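SnoaL-like domain-containing protein (PDB 3EC9) is of unknown function but adopts the NTF2-like fold of the SnoaL-like family, whose members commonly hold small molecules in a pocket between helices and a curved sheet. Local coordinates at residues V18-Y22 / F78-L83; M34-A38 / G120-H124; G48-A52 / R67-E71; Y100-S106 / Q136-P140; C109-V114 / F125-D130. One frame throughout, in Å; residues are numbered along the deposited sequence.

Contact 1. Residues V18-Y22 / F78-L83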
# COMPACT_ATOMS: atom_id res chain seq x y z
N VAL B 18 -5.67 -9.22 -14.07
CA VAL B 18 -5.75 -8.00 -13.27
C VAL B 18 -5.68 -6.77 -14.16
O VAL B 18 -6.45 -5.84 -13.99
CB VAL B 18 -4.64 -7.98 -12.19
CG1 VAL B 18 -4.51 -6.59 -11.50
CG2 VAL B 18 -4.92 -9.09 -11.17
N ALA B 19 -4.79 -6.77 -15.17
CA ALA B 19 -4.80 -5.70 -16.17
C ALA B 19 -6.18 -5.53 -16.82
O ALA B 19 -6.64 -4.38 -17.02
CB ALA B 19 -3.73 -5.95 -17.25
N ASP B 20 -6.83 -6.64 -17.17
CA ASP B 20 -8.20 -6.56 -17.74
C ASP B 20 -9.19 -5.88 -16.77
O ASP B 20 -10.03 -5.07 -17.17
CB ASP B 20 -8.74 -7.95 -18.02
CG ASP B 20 -8.12 -8.59 -19.23
OD1 ASP B 20 -7.49 -7.92 -20.06
OD2 ASP B 20 -8.32 -9.81 -19.35
N HIS B 21 -9.09 -6.25 -15.49
CA HIS B 21 -9.89 -5.57 -14.46
C HIS B 21 -9.68 -4.05 -14.48
O HIS B 21 -10.63 -3.29 -14.48
CB HIS B 21 -9.65 -6.10 -13.03
CG HIS B 21 -10.29 -5.24 -12.01
ND1 HIS B 21 -11.62 -5.38 -11.66
CD2 HIS B 21 -9.84 -4.15 -11.34
CE1 HIS B 21 -11.95 -4.42 -10.82
NE2 HIS B 21 -10.88 -3.68 -10.59
N TYR B 22 -8.42 -3.63 -14.46
CA TYR B 22 -8.12 -2.21 -14.39
C TYR B 22 -8.65 -1.45 -15.60
O TYR B 22 -9.18 -0.36 -15.47
CB TYR B 22 -6.63 -1.98 -14.26
CG TYR B 22 -6.09 -2.12 -12.84
CD1 TYR B 22 -6.61 -1.39 -11.77
CD2 TYR B 22 -5.01 -2.94 -12.58
CE1 TYR B 22 -6.07 -1.51 -10.44
CE2 TYR B 22 -4.49 -3.09 -11.29
CZ TYR B 22 -5.01 -2.36 -10.25
OH TYR B 22 -4.42 -2.49 -9.02
N PHE B 78 -8.92 6.25 -10.41
CA PHE B 78 -7.66 5.55 -10.19
C PHE B 78 -6.87 5.60 -11.47
O PHE B 78 -7.40 5.29 -12.54
CB PHE B 78 -7.86 4.09 -9.79
CG PHE B 78 -6.59 3.33 -9.72
CD1 PHE B 78 -5.62 3.66 -8.78
CD2 PHE B 78 -6.34 2.30 -10.61
CE1 PHE B 78 -4.43 2.96 -8.73
CE2 PHE B 78 -5.16 1.62 -10.56
CZ PHE B 78 -4.19 1.96 -9.61
N LYS B 79 -5.62 6.02 -11.34
CA LYS B 79 -4.70 6.06 -12.46
C LYS B 79 -3.58 5.07 -12.16
O LYS B 79 -2.82 5.23 -11.23
CB LYS B 79 -4.14 7.48 -12.69
CG LYS B 79 -5.20 8.51 -13.09
N LEU B 80 -3.48 4.02 -12.98
CA LEU B 80 -2.46 3.01 -12.84
C LEU B 80 -1.12 3.49 -13.36
O LEU B 80 -1.03 3.92 -14.51
CB LEU B 80 -2.87 1.77 -13.62
CG LEU B 80 -2.04 0.50 -13.45
CD1 LEU B 80 -2.06 -0.06 -12.02
CD2 LEU B 80 -2.44 -0.59 -14.47
N ASP B 81 -0.10 3.39 -12.50
CA ASP B 81 1.26 3.82 -12.80
C ASP B 81 2.20 2.63 -13.04
O ASP B 81 3.08 2.70 -13.90
CB ASP B 81 1.80 4.72 -11.68
CG ASP B 81 1.13 6.11 -11.63
OD1 ASP B 81 0.72 6.66 -12.68
OD2 ASP B 81 1.03 6.66 -10.51
N ALA B 82 2.01 1.55 -12.29
CA ALA B 82 2.87 0.35 -12.35
C ALA B 82 2.08 -0.87 -12.09
O ALA B 82 1.09 -0.81 -11.40
CB ALA B 82 4.05 0.42 -11.41
N LEU B 83 2.51 -1.99 -12.66
CA LEU B 83 1.84 -3.25 -12.40
C LEU B 83 2.92 -4.31 -12.31
O LEU B 83 3.65 -4.57 -13.26
CB LEU B 83 0.81 -3.58 -13.48
CG LEU B 83 -0.16 -4.73 -13.17
CD1 LEU B 83 -1.01 -4.40 -11.94
CD2 LEU B 83 -1.02 -5.03 -14.41
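The Tyr22 ring meets three side chains of residues 78-83. Leu80 CD1 sits over one face, 4.1 Å from the centroid of the Tyr22 ring and 18° off the ring normal, a CH-pi contact displaced toward the rim. Leu83 CD1 comes at the edge instead, near the ring plane, 3.8 Å from Tyr22 CE2. The Phe78 ring is close to parallel with that of Tyr22, their planes 30° apart, but it has slid so far that the two hardly overlap; the closest atoms are Phe78 CE2 and Tyr22 CE1, 3.3 Å apart. The backbone N of Leu80 lies over one face of the Phe78 ring. Helix 14-26 here rests on strand 73-86, an outermost strand of this chain's sheet, as expected of the NTF2-like fold, in which helices lie across a strongly curved sheet. The two run in roughly opposite directions, and their axes stay 11.1 Å apart, a gap that large side chains are needed to fill. The two branches of Leu83 divide the work: with CG anti to the backbone N (chi1 -167°), CD1 reaches Val18 CG1 at 4.2 Å while CD2 rests 4.0 Å from Ala19 CB, where the small alanine lets the leucine come close to the helix. A tyrosine suits its place because its flat body is apolar and its end is not: the hydroxyl of Tyr22 hydrogen-bonds to His113 and Trp115 of strand 106-118. NE2 of His21 is hydrogen-bonded to a glycerol, probably from the crystallisation liquor.

Contact 2. Residues M34-A38 / G120-H124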
# COMPACT_ATOMS: atom_id res chain seq x y z
N MSE B 34 -16.03 -7.22 -12.89
CA MSE B 34 -16.31 -8.32 -11.98
C MSE B 34 -16.28 -9.72 -12.63
O MSE B 34 -16.45 -10.73 -11.94
CB MSE B 34 -17.69 -8.12 -11.28
CG MSE B 34 -17.86 -6.83 -10.49
SE MSE B 34 -16.87 -6.92 -8.78
CE MSE B 34 -15.36 -5.98 -9.39
N ALA B 35 -15.97 -9.78 -13.91
CA ALA B 35 -16.09 -11.03 -14.72
C ALA B 35 -15.24 -12.18 -14.16
O ALA B 35 -15.65 -13.36 -14.25
CB ALA B 35 -15.73 -10.80 -16.17
N ASP B 36 -14.04 -11.85 -13.62
CA ASP B 36 -13.11 -12.87 -13.16
C ASP B 36 -13.06 -12.99 -11.63
O ASP B 36 -12.18 -13.66 -11.08
CB ASP B 36 -11.70 -12.64 -13.72
CG ASP B 36 -11.68 -12.68 -15.23
OD1 ASP B 36 -12.21 -13.68 -15.82
OD2 ASP B 36 -11.15 -11.72 -15.82
N ILE B 37 -14.01 -12.35 -10.95
CA ILE B 37 -14.08 -12.42 -9.50
C ILE B 37 -14.55 -13.80 -9.07
O ILE B 37 -15.62 -14.27 -9.50
CB ILE B 37 -15.00 -11.31 -8.95
CG1 ILE B 37 -14.41 -9.94 -9.24
CG2 ILE B 37 -15.23 -11.40 -7.44
CD1 ILE B 37 -13.12 -9.51 -8.44
N ALA B 38 -13.79 -14.43 -8.18
CA ALA B 38 -14.15 -15.78 -7.70
C ALA B 38 -15.33 -15.72 -6.75
O ALA B 38 -15.56 -14.73 -6.03
CB ALA B 38 -12.98 -16.42 -7.00
N GLY B 120 -7.48 -18.99 -12.58
CA GLY B 120 -8.07 -18.02 -13.49
C GLY B 120 -9.05 -17.03 -12.90
O GLY B 120 -9.68 -16.26 -13.65
N LYS B 121 -9.21 -17.06 -11.58
CA LYS B 121 -10.15 -16.16 -10.92
C LYS B 121 -9.43 -15.33 -9.85
O LYS B 121 -8.55 -15.81 -9.10
CB LYS B 121 -11.25 -16.93 -10.23
CG LYS B 121 -12.15 -17.78 -11.17
CD LYS B 121 -13.10 -16.92 -11.96
CE LYS B 121 -14.27 -17.71 -12.55
NZ LYS B 121 -15.08 -16.85 -13.48
N ILE B 122 -9.85 -14.10 -9.75
CA ILE B 122 -9.36 -13.23 -8.69
C ILE B 122 -9.99 -13.67 -7.37
O ILE B 122 -11.21 -13.64 -7.20
CB ILE B 122 -9.73 -11.76 -8.99
CG1 ILE B 122 -9.02 -11.24 -10.25
CG2 ILE B 122 -9.39 -10.84 -7.80
CD1 ILE B 122 -9.59 -9.88 -10.75
N VAL B 123 -9.14 -14.09 -6.43
CA VAL B 123 -9.62 -14.53 -5.10
C VAL B 123 -9.32 -13.58 -3.92
O VAL B 123 -9.88 -13.72 -2.86
CB VAL B 123 -9.04 -15.90 -4.74
CG1 VAL B 123 -9.63 -16.98 -5.66
CG2 VAL B 123 -7.54 -15.93 -4.71
N HIS B 124 -8.35 -12.69 -4.08
CA HIS B 124 -8.07 -11.70 -3.02
C HIS B 124 -7.67 -10.35 -3.65
O HIS B 124 -6.94 -10.28 -4.65
CB HIS B 124 -6.98 -12.17 -2.03
CG HIS B 124 -7.19 -11.70 -0.62
ND1 HIS B 124 -6.80 -10.46 -0.16
CD2 HIS B 124 -7.75 -12.33 0.45
CE1 HIS B 124 -7.12 -10.33 1.11
NE2 HIS B 124 -7.70 -11.46 1.51
O HOH W 1 -16.41 -15.25 -11.87
O HOH W 2 -12.91 -16.14 -15.21
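Ile37 lays its CD1 methyl against the branch of Ile122, 4.0 Å from Ile122 CG2, the two side chains lying on the same face of the sheet. Two backbone bonds bring them together: Ile122 N donates to Asp36 O (2.7 Å) and Ala38 N donates to Ile122 O (2.9 Å). Ile122 thus gives and accepts on either side of Ile37, the pattern of a parallel bridge. The short strand 37-38 is thereby added beside the start of strand 121-129, straight after a type I turn from Met34 (a selenomethionine) to Ile37. In this NTF2-like fold the bridge sits where the chain leaves its first two helices and enters the sheet; Ile122 is touched by Ile17 of helix 14-26 and Ile37 by Trp43, and branched aliphatic residues suit a buried position. Ala38, with only a methyl, brings CB to 3.7 Å from Val123 CG1. Val123 is itself one of the two bulge residues, with His124, that face Arg116. Toward the solvent the contact turns polar. Lys121 bends at its second torsion (chi2 -74°) and then runs straight, so that its methylenes pass the Asp36 carbonyl and NZ comes near Ala35 O of the turn. There it works through water: one molecule accepts from Lys121 NZ and donates to Ala35 O and Ile37 O, while another takes a bond from NZ and gives one to Asp36 OD1. The lysine and aspartate charges remain 4.9 Å apart between Lys121 NZ and Asp36 OD1, and water mediates between them.

Contact 3. Residues G48-A52 / R67-E71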
# COMPACT_ATOMS: atom_id res chain seq x y z
N GLY B 48 -8.82 2.42 7.34
CA GLY B 48 -9.05 3.88 7.39
C GLY B 48 -9.75 4.50 6.21
O GLY B 48 -10.01 5.71 6.22
N PHE B 49 -10.06 3.69 5.19
CA PHE B 49 -10.71 4.17 3.94
C PHE B 49 -12.23 4.23 4.19
O PHE B 49 -12.75 3.38 4.92
CB PHE B 49 -10.35 3.25 2.78
CG PHE B 49 -10.71 3.82 1.43
CD1 PHE B 49 -9.97 4.87 0.88
CD2 PHE B 49 -11.77 3.30 0.72
CE1 PHE B 49 -10.32 5.36 -0.36
CE2 PHE B 49 -12.13 3.80 -0.50
CZ PHE B 49 -11.41 4.84 -1.05
N PRO B 50 -12.97 5.20 3.58
CA PRO B 50 -14.41 5.26 3.89
C PRO B 50 -15.19 3.98 3.61
O PRO B 50 -16.10 3.62 4.37
CB PRO B 50 -14.95 6.39 2.99
CG PRO B 50 -13.79 6.92 2.20
CD PRO B 50 -12.54 6.32 2.73
N CYS B 51 -14.82 3.29 2.53
CA CYS B 51 -15.40 2.00 2.18
C CYS B 51 -14.80 0.75 2.92
O CYS B 51 -15.02 -0.38 2.45
CB CYS B 51 -15.32 1.81 0.67
SG CYS B 51 -16.23 3.14 -0.16
N ALA B 52 -14.03 1.00 3.98
CA ALA B 52 -13.37 -0.01 4.77
C ALA B 52 -14.20 -1.27 4.93
O ALA B 52 -15.40 -1.21 5.26
CB ALA B 52 -13.01 0.51 6.17
N ARG B 67 -20.38 1.53 -5.99
CA ARG B 67 -21.59 2.37 -5.98
C ARG B 67 -21.43 3.53 -4.98
O ARG B 67 -21.77 4.66 -5.27
CB ARG B 67 -22.84 1.55 -5.67
CG ARG B 67 -24.09 2.42 -5.48
CD ARG B 67 -25.34 1.59 -5.16
NE ARG B 67 -25.21 0.98 -3.84
CZ ARG B 67 -26.19 0.36 -3.20
NH1 ARG B 67 -27.34 0.17 -3.79
NH2 ARG B 67 -25.96 -0.14 -2.01
N ARG B 68 -20.93 3.23 -3.77
CA ARG B 68 -20.78 4.24 -2.73
C ARG B 68 -19.78 5.31 -3.18
O ARG B 68 -20.00 6.52 -2.95
CB ARG B 68 -20.35 3.58 -1.41
CG ARG B 68 -20.20 4.52 -0.32
CD ARG B 68 -19.91 3.83 1.02
NE ARG B 68 -19.44 4.84 1.96
CZ ARG B 68 -19.03 4.58 3.19
NH1 ARG B 68 -19.03 3.34 3.64
NH2 ARG B 68 -18.68 5.59 3.97
N LEU B 69 -18.70 4.89 -3.84
CA LEU B 69 -17.73 5.86 -4.34
C LEU B 69 -18.41 6.84 -5.30
O LEU B 69 -18.17 8.06 -5.20
CB LEU B 69 -16.49 5.20 -4.99
CG LEU B 69 -15.45 4.56 -4.05
CD1 LEU B 69 -14.39 3.73 -4.81
CD2 LEU B 69 -14.83 5.63 -3.18
N GLY B 70 -19.23 6.32 -6.22
CA GLY B 70 -19.96 7.13 -7.21
C GLY B 70 -20.94 8.07 -6.56
O GLY B 70 -21.13 9.20 -7.04
N GLU B 71 -21.55 7.63 -5.48
CA GLU B 71 -22.54 8.46 -4.78
C GLU B 71 -21.90 9.58 -3.96
O GLU B 71 -22.49 10.66 -3.81
CB GLU B 71 -23.41 7.63 -3.84
CG GLU B 71 -24.28 6.64 -4.60
CD GLU B 71 -25.05 5.70 -3.72
OE1 GLU B 71 -24.59 5.40 -2.60
OE2 GLU B 71 -26.12 5.25 -4.20
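The loop between strands 41-45 and 53-55 folds into a type I beta turn from Phe49 to Ala52, closed by a bond from Ala52 N to Phe49 O, and this turn packs against helix 58-72. Pro50, whose ring restrains phi, fits the first corner of such a turn. Leu69 supplies the apolar part of the contact: its CD2 methyl touches both Phe49 CZ at 4.1 Å and Cys51 SG at 4.2 Å. The Phe49 side chain crosses that of Leu69 at about a right angle, and Pro50 CD lies over a face of the same ring. Cys51 also touches the preceding helical residue, SG lying 3.9 Å from Arg68 CD. Arg68 is stretched out from CG to NE, with CG anti to the backbone N (chi1 -179°), which carries its guanidinium over the turn. One face of that group is covered by Pro50 O and Cys51 CA. The approach of Pro50 O to Arg68 NH1, 3.0 Å, is close but comes over the flat face, and its angle is too poor for a hydrogen bond; any attraction is probably electrostatic. The firm polar partner of Arg68 is Glu72, one turn further along the helix, which forms a salt bridge with NE. Gly48, just before the turn, hydrogen-bonds through its N to Asp130 of the second subunit. Leu69 borders a bound acetate, probably from the crystallisation liquor. A loop and a helix meeting across a partly apolar seam flanked by an arginine are consistent with the rim of the pocket in NTF2-like domains.

Contact 4. Residues Y100-S106 / Q136-P140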
# COMPACT_ATOMS: atom_id res chain seq x y z
N TYR B 100 -14.92 15.20 -2.83
CA TYR B 100 -15.97 14.74 -1.93
C TYR B 100 -17.17 15.66 -2.08
O TYR B 100 -17.07 16.89 -1.90
CB TYR B 100 -15.48 14.77 -0.52
CG TYR B 100 -16.30 13.99 0.45
CD1 TYR B 100 -16.53 12.61 0.27
CD2 TYR B 100 -16.84 14.60 1.58
CE1 TYR B 100 -17.27 11.89 1.18
CE2 TYR B 100 -17.57 13.87 2.52
CZ TYR B 100 -17.78 12.52 2.32
OH TYR B 100 -18.46 11.74 3.24
N ARG B 101 -18.31 15.07 -2.43
CA ARG B 101 -19.50 15.88 -2.75
C ARG B 101 -20.00 16.75 -1.59
O ARG B 101 -20.43 17.90 -1.81
CB ARG B 101 -20.63 15.02 -3.28
CG ARG B 101 -20.39 14.36 -4.64
CD ARG B 101 -21.63 13.63 -5.13
NE ARG B 101 -21.39 12.62 -6.16
CZ ARG B 101 -21.18 12.88 -7.46
NH1 ARG B 101 -21.10 14.13 -7.90
NH2 ARG B 101 -21.00 11.87 -8.32
N ARG B 102 -19.94 16.23 -0.37
CA ARG B 102 -20.47 16.98 0.80
C ARG B 102 -19.71 18.27 1.14
O ARG B 102 -20.29 19.28 1.58
CB ARG B 102 -20.53 16.06 2.05
CG ARG B 102 -21.18 16.74 3.28
CD ARG B 102 -21.87 15.75 4.25
NE ARG B 102 -20.98 14.67 4.65
CZ ARG B 102 -20.04 14.76 5.59
NH1 ARG B 102 -19.86 15.88 6.29
NH2 ARG B 102 -19.27 13.70 5.83
N THR B 103 -18.41 18.26 0.90
CA THR B 103 -17.53 19.37 1.28
C THR B 103 -17.02 20.16 0.08
O THR B 103 -16.60 21.30 0.23
CB THR B 103 -16.33 18.83 2.03
OG1 THR B 103 -15.61 18.00 1.11
CG2 THR B 103 -16.73 18.00 3.23
N GLY B 104 -16.99 19.54 -1.11
CA GLY B 104 -16.45 20.17 -2.31
C GLY B 104 -14.92 20.15 -2.39
O GLY B 104 -14.33 20.74 -3.31
N LYS B 105 -14.29 19.43 -1.45
CA LYS B 105 -12.83 19.35 -1.35
C LYS B 105 -12.29 18.18 -2.14
O LYS B 105 -12.87 17.10 -2.15
CB LYS B 105 -12.36 19.23 0.11
CG LYS B 105 -12.70 20.40 0.98
CD LYS B 105 -12.24 20.17 2.39
CE LYS B 105 -12.65 21.34 3.30
NZ LYS B 105 -12.13 21.16 4.68
N SER B 106 -11.20 18.42 -2.87
CA SER B 106 -10.50 17.35 -3.60
C SER B 106 -9.29 16.83 -2.84
O SER B 106 -8.84 17.44 -1.88
CB SER B 106 -10.07 17.83 -4.99
OG SER B 106 -9.22 18.95 -4.90
N GLN B 136 -8.99 13.98 4.87
CA GLN B 136 -8.89 15.45 4.88
C GLN B 136 -9.93 16.06 3.94
O GLN B 136 -10.47 17.15 4.20
CB GLN B 136 -7.48 15.90 4.46
CG GLN B 136 -6.40 15.73 5.49
CD GLN B 136 -4.95 15.94 4.92
OE1 GLN B 136 -4.73 16.09 3.71
NE2 GLN B 136 -3.99 15.97 5.81
N ALA B 137 -10.18 15.41 2.82
CA ALA B 137 -11.16 15.88 1.84
C ALA B 137 -12.59 15.81 2.40
O ALA B 137 -13.48 16.47 1.90
CB ALA B 137 -11.04 15.09 0.53
N MSE B 138 -12.80 14.95 3.39
CA MSE B 138 -14.12 14.71 3.95
C MSE B 138 -14.38 15.56 5.17
O MSE B 138 -15.44 15.44 5.81
CB MSE B 138 -14.27 13.23 4.27
CG MSE B 138 -13.91 12.34 3.07
SE MSE B 138 -13.86 10.49 3.57
CE MSE B 138 -15.62 10.40 4.36
N GLN B 139 -13.43 16.43 5.51
CA GLN B 139 -13.59 17.36 6.64
C GLN B 139 -14.26 18.63 6.22
O GLN B 139 -13.80 19.27 5.27
CB GLN B 139 -12.24 17.76 7.22
CG GLN B 139 -11.41 16.62 7.74
CD GLN B 139 -12.19 15.72 8.67
OE1 GLN B 139 -12.26 14.50 8.46
NE2 GLN B 139 -12.79 16.32 9.71
N PRO B 140 -15.35 19.03 6.92
CA PRO B 140 -15.91 20.37 6.72
C PRO B 140 -14.87 21.46 6.94
O PRO B 140 -14.86 22.45 6.21
CB PRO B 140 -17.00 20.46 7.79
CG PRO B 140 -17.42 19.03 8.01
CD PRO B 140 -16.15 18.24 7.88
OXT PRO B 140 -14.01 21.37 7.83
O HOH W 3 -16.64 14.13 7.46
O HOH W 4 -9.36 19.70 4.66
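Thr103 puts OG1 between its backbone N and carbonyl carbon (chi1 63°), and from there the hydroxyl reaches Ala137 O at 2.7 Å, nearly in line with the C=O. The same OG1 accepts from Lys105 N at 3.2 Å, making an ST turn, so one small side chain both shapes the loop and holds the carbonyl of Ala137. Lys105 starts with CG anti to the carbonyl carbon and then runs fully extended past Ala137. Its NZ thereby meets Gln139 O at 2.6 Å, from above the carbonyl plane; the C-terminal carboxylate adds a weak bond through Pro140 O and a long salt bridge through Pro140 OXT, and a water links NZ to Gln136 O. The long lysine suits this surface position, where a charge can address a C terminus. On the more buried side the selenomethionine Met138 lies over one face of the Tyr100 ring: CG stands 3.7 Å from the centroid of the Tyr100 ring, almost on its normal, and SE is higher above the face. Met138 is modelled in two conformers, so the detail of this overlap is less certain. Trp73 meets the Tyr100 ring edge-to-face. Together the ST turn and the Met-aromatic contact fasten the C-terminal tail to the loop of the beta hairpin formed by strands 89-100 and 106-118.

Contact 5. Residues C109-V114 / F125-D130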
# COMPACT_ATOMS: atom_id res chain seq x y z
N CYS B 109 -3.82 11.12 -3.95
CA CYS B 109 -2.83 10.37 -3.14
C CYS B 109 -2.39 9.07 -3.81
O CYS B 109 -2.95 8.65 -4.84
CB CYS B 109 -3.40 10.10 -1.74
SG CYS B 109 -4.71 8.80 -1.71
N ARG B 110 -1.41 8.41 -3.22
CA ARG B 110 -0.91 7.15 -3.72
C ARG B 110 -1.70 5.97 -3.21
O ARG B 110 -2.37 6.01 -2.15
CB ARG B 110 0.57 7.00 -3.36
CG ARG B 110 1.49 8.07 -4.01
CD ARG B 110 1.71 7.75 -5.43
NE ARG B 110 2.74 6.72 -5.61
CZ ARG B 110 2.97 6.09 -6.75
NH1 ARG B 110 2.18 6.29 -7.81
NH2 ARG B 110 3.99 5.25 -6.86
N VAL B 111 -1.61 4.87 -3.95
CA VAL B 111 -2.28 3.64 -3.59
C VAL B 111 -1.52 2.46 -4.19
O VAL B 111 -1.00 2.54 -5.31
CB VAL B 111 -3.77 3.59 -4.00
CG1 VAL B 111 -3.98 3.88 -5.48
CG2 VAL B 111 -4.39 2.22 -3.58
N ALA B 112 -1.44 1.37 -3.43
CA ALA B 112 -1.05 0.07 -3.94
C ALA B 112 -2.20 -0.93 -3.69
O ALA B 112 -2.90 -0.86 -2.64
CB ALA B 112 0.25 -0.44 -3.29
N HIS B 113 -2.40 -1.83 -4.66
CA HIS B 113 -3.37 -2.91 -4.59
C HIS B 113 -2.67 -4.25 -4.75
O HIS B 113 -1.92 -4.44 -5.71
CB HIS B 113 -4.38 -2.85 -5.71
CG HIS B 113 -5.11 -1.56 -5.81
ND1 HIS B 113 -5.37 -0.94 -7.00
CD2 HIS B 113 -5.70 -0.80 -4.85
CE1 HIS B 113 -6.06 0.16 -6.79
NE2 HIS B 113 -6.30 0.26 -5.50
N VAL B 114 -2.89 -5.13 -3.80
CA VAL B 114 -2.34 -6.49 -3.86
C VAL B 114 -3.45 -7.49 -4.23
O VAL B 114 -4.51 -7.52 -3.59
CB VAL B 114 -1.67 -6.93 -2.52
CG1 VAL B 114 -1.18 -8.40 -2.62
CG2 VAL B 114 -0.53 -5.96 -2.15
N PHE B 125 -8.15 -9.29 -3.02
CA PHE B 125 -7.76 -7.90 -3.30
C PHE B 125 -7.56 -7.23 -1.96
O PHE B 125 -8.37 -7.40 -1.03
CB PHE B 125 -8.88 -7.16 -4.04
CG PHE B 125 -8.74 -5.67 -4.06
CD1 PHE B 125 -9.29 -4.88 -3.05
CD2 PHE B 125 -8.05 -5.05 -5.10
CE1 PHE B 125 -9.16 -3.51 -3.11
CE2 PHE B 125 -7.94 -3.65 -5.16
CZ PHE B 125 -8.49 -2.90 -4.18
N GLU B 126 -6.48 -6.45 -1.85
CA GLU B 126 -6.31 -5.62 -0.67
C GLU B 126 -5.78 -4.23 -1.07
O GLU B 126 -4.82 -4.13 -1.84
CB GLU B 126 -5.48 -6.31 0.43
CG GLU B 126 -5.35 -5.44 1.71
CD GLU B 126 -4.65 -6.10 2.84
OE1 GLU B 126 -4.11 -7.24 2.67
OE2 GLU B 126 -4.70 -5.53 3.98
N GLN B 127 -6.39 -3.19 -0.52
CA GLN B 127 -6.06 -1.81 -0.83
C GLN B 127 -5.13 -1.23 0.28
O GLN B 127 -5.37 -1.43 1.47
CB GLN B 127 -7.36 -1.00 -0.83
CG GLN B 127 -7.23 0.49 -1.00
CD GLN B 127 -8.53 1.18 -0.53
OE1 GLN B 127 -8.97 1.02 0.63
NE2 GLN B 127 -9.15 1.90 -1.43
N PHE B 128 -4.10 -0.49 -0.15
CA PHE B 128 -3.21 0.22 0.75
C PHE B 128 -3.07 1.67 0.26
O PHE B 128 -2.39 1.91 -0.73
CB PHE B 128 -1.81 -0.41 0.80
CG PHE B 128 -1.79 -1.89 1.14
CD1 PHE B 128 -2.12 -2.81 0.18
CD2 PHE B 128 -1.48 -2.33 2.42
CE1 PHE B 128 -2.12 -4.18 0.50
CE2 PHE B 128 -1.47 -3.67 2.75
CZ PHE B 128 -1.80 -4.61 1.78
N THR B 129 -3.76 2.63 0.88
CA THR B 129 -3.79 4.00 0.40
C THR B 129 -3.66 5.02 1.52
O THR B 129 -3.68 4.67 2.71
CB THR B 129 -5.04 4.25 -0.45
OG1 THR B 129 -4.91 5.47 -1.23
CG2 THR B 129 -6.31 4.28 0.41
N ASP B 130 -3.53 6.29 1.12
CA ASP B 130 -3.26 7.37 2.07
C ASP B 130 -4.55 7.83 2.66
O ASP B 130 -5.17 8.83 2.29
CB ASP B 130 -2.49 8.47 1.34
CG ASP B 130 -1.66 9.35 2.28
OD1 ASP B 130 -2.03 9.50 3.47
OD2 ASP B 130 -0.64 9.93 1.81
O HOH W 5 -0.02 9.61 -0.86
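Val114 and Phe128 pack closely on one face of the paired strands, Val114 CG2 3.6 Å from Phe128 CE1, whereas at the far end the backbones of Arg110 and Asp130 are joined only by a weak bond, although Cys109 CB still packs 3.6 Å from Asp130 CB. Ala112 pairs with Phe128 and Val114 with Glu126 as antiparallel hydrogen-bonded pairs; Ala112 O accepts from Phe128 N at 2.8 Å and also lies in the plane of the Phe128 ring, at its edge. The other face carries Val111, His113, Gln127 and Thr129. There Phe125 CE2 comes over a face of the His113 imidazole, 3.6 Å from His113 CG, the rings inclined at 42°. Strands 106-118 and 121-129 form this hairpin in the middle of the curved sheet of the NTF2-like fold, and the two faces have different neighbours. The face of His113 looks toward the helices: NE2 of His113 is hydrogen-bonded to Tyr96, its ND1 being held from helix 14-26. A glycerol lies beside Phe125 and an acetate beside Gln127, both probably from the crystallisation liquor. The face of Ala112 and Phe128 meets the second subunit, whose Glu126 forms a salt bridge with Arg110. Thr129 OG1 donates to Arg110 O (2.8 Å), which Asp130 N reaches only weakly, at 3.5 Å. A water accepts from Arg110 N and donates to Asp130 OD2, while Asp130, N-cap of helix 131-137, is also hydrogen-bonded to Thr131 of the second subunit.

How the contacts relate
From the N terminus, contact 1 opens in helix 14-26 and closes at strand 73-86. Contact 2 opens inside that loop but closes only at residues 120-124, so the two cross; they touch through His21 and Met34. Contact 3, a shorter loop, is nested within both. Contact 4 opens at residues 100-106, after contact 1 has closed, crosses contact 2 and ends at the C terminus, enclosing contact 5. Contact 5 in turn crosses contact 2, sharing strand 121-129 with it. Tyr22 and Phe78 tie contact 1 to His113 and Val111 of contact 5, Phe49 links contact 3 to Gln127 and Thr129, and Arg101 joins contact 4 to helix 58-72.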